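Local coordinates for protein cytochrome P450 (Novosphingobium aromaticivorans, PDB 3OFT) that is a haem protein of the cytochrome P450 family, holding its iron porphyrin within a mainly helical fold, at residues M245-L250 with T388-V393; D15-P20 with A73-L78; P37-S42 with V296-G301. All coordinates share one frame; numbering follows the deposited sequence.

Contact 1: M245-L250 with T388-V393; sequences MVALHL and TALPLV
No flat group mediates the meeting of A247 and L248 with L390, which is made by aliphatic branches alone. The one ring in helical residues 245-250, the imidazole of H249, turns to other partners: it stacks with H253, while ND1 bonds to Y278 OH and NE2 to D256 OD1.

L390 lays its forked end against the helix. Its CG lies opposite the backbone N (chi1 180°), extending the side chain off the loop so that both methyls arrive at the helix. CD2 settles against the backbone, 3.7 Å from L248 N, and lies 4.0 Å from A247 CB. The other branch, CD1, meets L248 CD1 at 3.7 Å, the two leucine side chains crossing at a slant. Alanine suits its place because a single methyl lets L390 come close to the helix backbone, whereas the longer L248 flanks the fork.

Around this core, F136 touches A247, L390 and L392, and L371 packs on L248, L390 and L392. Helix 221-252 is the long central helix of the P450 fold, and the strand belongs to the small antiparallel sheet that also contains 133-135 and 369-371.

With no hydrogen bond passing between the segments and every touching residue buried, the contact depends on dispersion and on the exclusion of water, while the backbone of L390 is hydrogen-bonded to F136, at the start of helix 136-141.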
# COMPACT_ATOMS: atom_id res chain seq x y z
N MET A 245 -8.82 5.48 -4.58
CA MET A 245 -9.44 4.60 -5.56
C MET A 245 -10.90 4.30 -5.17
O MET A 245 -11.79 4.21 -6.03
CB MET A 245 -8.67 3.28 -5.64
CG MET A 245 -7.35 3.34 -6.40
SD MET A 245 -7.45 4.13 -8.02
CE MET A 245 -8.97 3.57 -8.73
N VAL A 246 -11.10 4.12 -3.87
CA VAL A 246 -12.47 3.91 -3.33
C VAL A 246 -13.37 5.12 -3.59
O VAL A 246 -14.54 4.98 -4.03
CB VAL A 246 -12.42 3.55 -1.84
CG1 VAL A 246 -13.87 3.62 -1.28
CG2 VAL A 246 -11.82 2.10 -1.69
N ALA A 247 -12.84 6.31 -3.34
CA ALA A 247 -13.62 7.54 -3.64
C ALA A 247 -13.89 7.71 -5.13
O ALA A 247 -14.99 8.15 -5.50
CB ALA A 247 -12.93 8.81 -3.08
N LEU A 248 -12.89 7.42 -5.95
CA LEU A 248 -13.00 7.51 -7.42
C LEU A 248 -14.12 6.55 -7.89
O LEU A 248 -15.02 6.95 -8.64
CB LEU A 248 -11.69 7.15 -8.10
CG LEU A 248 -11.75 7.02 -9.64
CD1 LEU A 248 -12.33 8.33 -10.28
CD2 LEU A 248 -10.34 6.74 -10.16
N HIS A 249 -14.07 5.30 -7.39
CA HIS A 249 -15.12 4.33 -7.69
C HIS A 249 -16.51 4.87 -7.39
O HIS A 249 -17.40 4.82 -8.29
CB HIS A 249 -14.92 2.99 -6.96
CG HIS A 249 -16.04 2.02 -7.23
ND1 HIS A 249 -15.99 1.11 -8.25
CD2 HIS A 249 -17.26 1.88 -6.65
CE1 HIS A 249 -17.12 0.41 -8.27
NE2 HIS A 249 -17.91 0.86 -7.32
N LEU A 250 -16.71 5.36 -6.17
CA LEU A 250 -18.01 5.87 -5.76
C LEU A 250 -18.45 7.05 -6.62
O LEU A 250 -19.63 7.11 -7.01
CB LEU A 250 -18.04 6.25 -4.27
CG LEU A 250 -17.81 5.11 -3.28
CD1 LEU A 250 -17.58 5.68 -1.84
CD2 LEU A 250 -19.05 4.19 -3.28
N THR A 388 -3.50 11.06 -8.82
CA THR A 388 -2.79 12.30 -8.48
C THR A 388 -3.76 13.49 -8.46
O THR A 388 -3.47 14.51 -7.83
CB THR A 388 -1.65 12.57 -9.47
OG1 THR A 388 -2.15 12.50 -10.81
CG2 THR A 388 -0.56 11.51 -9.29
N ALA A 389 -4.88 13.39 -9.17
CA ALA A 389 -5.98 14.36 -8.96
C ALA A 389 -7.33 13.68 -9.07
O ALA A 389 -7.57 12.83 -9.96
CB ALA A 389 -5.90 15.60 -9.90
N LEU A 390 -8.19 14.06 -8.14
CA LEU A 390 -9.53 13.57 -8.09
C LEU A 390 -10.50 14.68 -7.69
O LEU A 390 -10.82 14.84 -6.53
CB LEU A 390 -9.60 12.36 -7.12
CG LEU A 390 -10.93 11.66 -6.90
CD1 LEU A 390 -11.60 11.28 -8.25
CD2 LEU A 390 -10.71 10.43 -5.99
N PRO A 391 -10.96 15.47 -8.67
CA PRO A 391 -11.79 16.62 -8.37
C PRO A 391 -13.26 16.22 -8.23
O PRO A 391 -13.89 15.75 -9.21
CB PRO A 391 -11.60 17.51 -9.61
CG PRO A 391 -11.39 16.53 -10.75
CD PRO A 391 -10.62 15.36 -10.12
N LEU A 392 -13.80 16.39 -7.02
CA LEU A 392 -15.18 16.05 -6.69
C LEU A 392 -16.02 17.30 -6.51
O LEU A 392 -15.47 18.34 -6.18
CB LEU A 392 -15.22 15.25 -5.38
CG LEU A 392 -14.37 13.95 -5.42
CD1 LEU A 392 -14.50 13.22 -4.09
CD2 LEU A 392 -14.80 13.07 -6.58
N VAL A 393 -17.33 17.17 -6.71
CA VAL A 393 -18.30 18.23 -6.51
C VAL A 393 -19.56 17.62 -5.89
O VAL A 393 -19.84 16.41 -6.06
CB VAL A 393 -18.65 18.98 -7.85
CG1 VAL A 393 -17.44 19.67 -8.43
CG2 VAL A 393 -19.28 18.01 -8.92

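Contact 2: D15-P20 with A73-L78; sequences DIFNPP and AVTPGL
I16 and V74 meet through branches that their first torsions place between the backbone N and the carbonyl carbon of their own residue. In I16, chi1 of 64° sets CG1 there, and an extended chi2 carries CD1 outward; in V74, chi1 of -57° turns CG1 beside the backbone N and so leaves CG2 in the corresponding place. The two methyl ends face each other tip to tip, I16 CD1 to V74 CG2 at 3.4 Å, tighter than usual for two carbons.

F17 adds its ring beside this pair. It slides past V74 in the opposing direction, with CE2 3.9 Å from V74 CG2, and its CZ lies 3.5 Å from T75 OG1. Both partners approach the ring obliquely. One ring face is lined within the chain by I16 CG1, 4.0 Å above the F17 ring plane and offset toward the rim, so the neighbours I16 and F17 present one joint apolar surface. One methyl of V74, CG2, touches both, while T75, partly exposed, can place a small hydroxyl beside the ring.

The first loop is shaped by polar bonds. D15 OD2 accepts from F17 N at 2.9 Å, an Asx turn in which the N-H arrives from above the carboxylate plane, and the same oxygen also takes a bond from N45 ND2. N18 N to D15 O closes a type I turn over these residues. Across the contact, T75 to L78 form a type II turn whose positive phi at G77 suits glycine; G77 stands at the N-cap position of helix 78-82.

The loop 15-20 thus links strand 11-12 to helix 26-31, with I16 packed on W30 of that helix and on H48 and I50 of strand 48-51. V74, in the loop leading from strand 67-68 to helix 78-82, also rests on H48.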
# COMPACT_ATOMS: atom_id res chain seq x y z
N ASP A 15 8.65 0.58 -18.64
CA ASP A 15 9.17 1.34 -17.51
C ASP A 15 8.16 1.30 -16.36
O ASP A 15 7.12 1.95 -16.44
CB ASP A 15 9.42 2.80 -17.92
CG ASP A 15 9.89 3.67 -16.76
OD1 ASP A 15 10.06 4.88 -17.05
OD2 ASP A 15 10.07 3.23 -15.59
N ILE A 16 8.47 0.57 -15.30
CA ILE A 16 7.54 0.44 -14.16
C ILE A 16 7.17 1.74 -13.44
O ILE A 16 6.09 1.84 -12.80
CB ILE A 16 8.03 -0.65 -13.18
CG1 ILE A 16 9.37 -0.20 -12.56
CG2 ILE A 16 8.06 -1.99 -13.93
CD1 ILE A 16 10.23 -1.31 -11.94
N PHE A 17 8.02 2.75 -13.57
CA PHE A 17 7.76 4.07 -13.01
C PHE A 17 6.82 4.92 -13.86
O PHE A 17 6.21 5.85 -13.34
CB PHE A 17 9.07 4.81 -12.67
CG PHE A 17 9.91 4.10 -11.65
CD1 PHE A 17 9.53 4.08 -10.31
CD2 PHE A 17 11.07 3.41 -12.02
CE1 PHE A 17 10.30 3.41 -9.35
CE2 PHE A 17 11.84 2.73 -11.07
CZ PHE A 17 11.47 2.73 -9.73
N ASN A 18 6.73 4.65 -15.16
CA ASN A 18 5.76 5.35 -16.00
C ASN A 18 5.21 4.45 -17.10
O ASN A 18 5.57 4.59 -18.27
CB ASN A 18 6.20 6.75 -16.51
CG ASN A 18 7.71 6.95 -16.52
OD1 ASN A 18 8.35 7.14 -15.48
ND2 ASN A 18 8.28 6.95 -17.72
N PRO A 19 4.34 3.49 -16.73
CA PRO A 19 3.76 2.64 -17.76
C PRO A 19 2.99 3.48 -18.80
O PRO A 19 2.36 4.49 -18.45
CB PRO A 19 2.84 1.71 -16.97
CG PRO A 19 3.43 1.69 -15.57
CD PRO A 19 3.93 3.09 -15.37
N PRO A 20 3.09 3.12 -20.09
CA PRO A 20 2.38 3.91 -21.12
C PRO A 20 0.87 4.02 -20.85
O PRO A 20 0.22 3.01 -20.60
CB PRO A 20 2.67 3.12 -22.40
CG PRO A 20 4.11 2.58 -22.12
CD PRO A 20 3.97 2.10 -20.69
N ALA A 73 13.81 -2.44 -3.97
CA ALA A 73 13.41 -1.76 -5.18
C ALA A 73 14.39 -2.00 -6.28
O ALA A 73 15.58 -2.37 -6.03
CB ALA A 73 13.24 -0.26 -4.94
N VAL A 74 13.93 -1.77 -7.51
CA VAL A 74 14.85 -1.78 -8.65
C VAL A 74 15.81 -0.56 -8.71
O VAL A 74 16.83 -0.63 -9.41
CB VAL A 74 14.11 -2.00 -10.01
CG1 VAL A 74 13.30 -3.33 -9.97
CG2 VAL A 74 13.24 -0.83 -10.34
N THR A 75 15.50 0.53 -8.01
CA THR A 75 16.42 1.68 -7.93
C THR A 75 17.59 1.32 -7.03
O THR A 75 17.36 1.00 -5.86
CB THR A 75 15.72 2.86 -7.30
OG1 THR A 75 14.44 3.00 -7.89
CG2 THR A 75 16.50 4.13 -7.51
N PRO A 76 18.85 1.40 -7.54
CA PRO A 76 19.98 1.00 -6.70
C PRO A 76 20.12 1.90 -5.48
O PRO A 76 19.89 3.11 -5.57
CB PRO A 76 21.20 1.16 -7.62
CG PRO A 76 20.65 1.14 -9.01
CD PRO A 76 19.29 1.77 -8.91
N GLY A 77 20.52 1.29 -4.37
CA GLY A 77 20.79 2.00 -3.14
C GLY A 77 19.61 2.26 -2.20
O GLY A 77 19.84 2.62 -1.04
N LEU A 78 18.38 2.07 -2.67
CA LEU A 78 17.21 2.46 -1.93
C LEU A 78 17.08 1.51 -0.72
O LEU A 78 16.95 1.97 0.42
CB LEU A 78 15.96 2.33 -2.80
CG LEU A 78 14.77 3.26 -2.56
CD1 LEU A 78 13.72 3.05 -3.67
CD2 LEU A 78 14.12 3.12 -1.22

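Contact 3: P37-S42 with V296-G301; sequences PGLVWS and VTIRKG
Apolar contacts alone join L39 to V296 and I298. A single methyl, L39 CD2, serves both partners: it lies 3.6 Å from V296 CG2 and 4.0 Å from I298 CD1. L39 reaches out with CG on the far side from its backbone N (chi1 -170°), meeting V296 at a slant and I298 at about a right angle. V296 meets it through CG2. The CB of I298 does not point straight at L39, and the extended chi2 (164°) brings CD1 within contact. Beta-branched residues suit this short strand, and leucine's branching at CG puts a methyl where it can touch both. W49 extends the patch, packing on both L39 and I298, while P7 borders V296.

No hydrogen bond joins the segments; their polar atoms bond to other residues. L39 O accepts from R10 NH1, and T297 uses OG1 to bond D292 OD1 and its carbonyl to bond H5 ND1.

The aromatic contact is that of W41 with W49, an edge-to-face stack.

The arrangement is that of a beta hairpin laid against a larger sheet. Strand 39-42 pairs antiparallel with 48-51 in the mixed sheet, and strand 296-298 pairs antiparallel with 291-293. On strand 296-298, V296 points its CB toward L39 while T297 points away, and I298 reaches it with its end methyl, as expected for the beta-rich side of the P450 fold.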
# COMPACT_ATOMS: atom_id res chain seq x y z
N PRO A 37 3.99 -12.53 -23.11
CA PRO A 37 4.50 -13.61 -22.27
C PRO A 37 4.25 -13.34 -20.75
O PRO A 37 4.18 -12.18 -20.33
CB PRO A 37 6.00 -13.62 -22.58
CG PRO A 37 6.13 -12.94 -23.94
CD PRO A 37 5.04 -11.92 -23.95
N GLY A 38 4.09 -14.40 -19.97
CA GLY A 38 3.77 -14.29 -18.55
C GLY A 38 4.94 -13.89 -17.67
O GLY A 38 4.76 -13.67 -16.47
N LEU A 39 6.13 -13.82 -18.26
CA LEU A 39 7.35 -13.36 -17.56
C LEU A 39 8.23 -12.71 -18.61
O LEU A 39 8.63 -13.39 -19.57
CB LEU A 39 8.06 -14.53 -16.87
CG LEU A 39 9.21 -14.33 -15.89
CD1 LEU A 39 8.93 -13.26 -14.84
CD2 LEU A 39 9.53 -15.68 -15.18
N VAL A 40 8.44 -11.40 -18.48
CA VAL A 40 9.15 -10.59 -19.50
C VAL A 40 10.39 -9.95 -18.86
O VAL A 40 10.47 -9.82 -17.62
CB VAL A 40 8.23 -9.50 -20.18
CG1 VAL A 40 7.17 -10.16 -21.05
CG2 VAL A 40 7.56 -8.56 -19.17
N TRP A 41 11.38 -9.60 -19.67
CA TRP A 41 12.58 -8.93 -19.18
C TRP A 41 12.54 -7.53 -19.70
O TRP A 41 12.57 -7.35 -20.91
CB TRP A 41 13.84 -9.59 -19.75
CG TRP A 41 15.12 -8.86 -19.41
CD1 TRP A 41 15.79 -7.95 -20.19
CD2 TRP A 41 15.88 -8.99 -18.20
NE1 TRP A 41 16.93 -7.50 -19.53
CE2 TRP A 41 17.01 -8.13 -18.32
CE3 TRP A 41 15.73 -9.77 -17.05
CZ2 TRP A 41 17.97 -8.03 -17.32
CZ3 TRP A 41 16.70 -9.66 -16.05
CH2 TRP A 41 17.81 -8.80 -16.20
N SER A 42 12.46 -6.53 -18.82
CA SER A 42 12.46 -5.15 -19.29
C SER A 42 13.90 -4.67 -19.31
O SER A 42 14.66 -4.95 -18.40
CB SER A 42 11.63 -4.22 -18.39
OG SER A 42 11.81 -2.87 -18.77
N VAL A 296 11.25 -20.16 -18.32
CA VAL A 296 12.56 -19.52 -18.29
C VAL A 296 13.16 -19.73 -16.90
O VAL A 296 12.51 -20.33 -16.04
CB VAL A 296 12.55 -18.02 -18.67
CG1 VAL A 296 12.18 -17.81 -20.15
CG2 VAL A 296 11.64 -17.19 -17.72
N THR A 297 14.39 -19.27 -16.71
CA THR A 297 15.08 -19.38 -15.43
C THR A 297 15.51 -17.99 -15.00
O THR A 297 16.32 -17.32 -15.66
CB THR A 297 16.35 -20.24 -15.51
OG1 THR A 297 16.00 -21.56 -15.93
CG2 THR A 297 17.07 -20.32 -14.14
N ILE A 298 14.97 -17.57 -13.87
CA ILE A 298 15.46 -16.39 -13.20
C ILE A 298 16.76 -16.83 -12.51
O ILE A 298 16.75 -17.76 -11.73
CB ILE A 298 14.41 -15.87 -12.17
CG1 ILE A 298 13.13 -15.46 -12.90
CG2 ILE A 298 15.02 -14.71 -11.35
CD1 ILE A 298 11.91 -15.30 -12.02
N ARG A 299 17.87 -16.18 -12.81
CA ARG A 299 19.17 -16.55 -12.22
C ARG A 299 19.47 -15.79 -10.95
O ARG A 299 19.08 -14.61 -10.83
CB ARG A 299 20.31 -16.25 -13.22
CG ARG A 299 20.23 -17.10 -14.50
CD ARG A 299 21.49 -16.92 -15.37
NE ARG A 299 22.66 -17.50 -14.72
CZ ARG A 299 23.92 -17.31 -15.12
NH1 ARG A 299 24.19 -16.56 -16.18
NH2 ARG A 299 24.91 -17.89 -14.44
N LYS A 300 20.22 -16.41 -10.05
CA LYS A 300 20.73 -15.73 -8.85
C LYS A 300 21.27 -14.35 -9.18
O LYS A 300 22.12 -14.20 -10.07
CB LYS A 300 21.92 -16.49 -8.18
CG LYS A 300 21.54 -17.65 -7.29
CD LYS A 300 22.79 -18.55 -7.02
CE LYS A 300 23.19 -19.30 -8.29
NZ LYS A 300 24.31 -20.26 -8.07
N GLY A 301 20.79 -13.35 -8.44
CA GLY A 301 21.18 -11.97 -8.67
C GLY A 301 20.26 -11.17 -9.56
O GLY A 301 20.37 -9.95 -9.58

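How the contacts relate
Contacts 2 and 3 are close neighbours, with centres 16 Å apart and nearest atoms about 5 Å, and both use strand 48-51: H48 and I50 border I16 of contact 2, W49 borders L39 and I298 of contact 3, and I50 also touches V40 and S42. Contact 1 stands apart on the helical side, its centre 26 Å from contact 2 and 36 Å from contact 3. Relative to the ligands, the F17 side chain of contact 2 is about 8 Å from the (2R,5R)-hexane-2,5-diol, and V74 about 12 Å from the haem. Contact 1 lies on helix 221-252, which also carries T238 of the hexanediol pocket; the A247 side chain is about 13 Å from the haem.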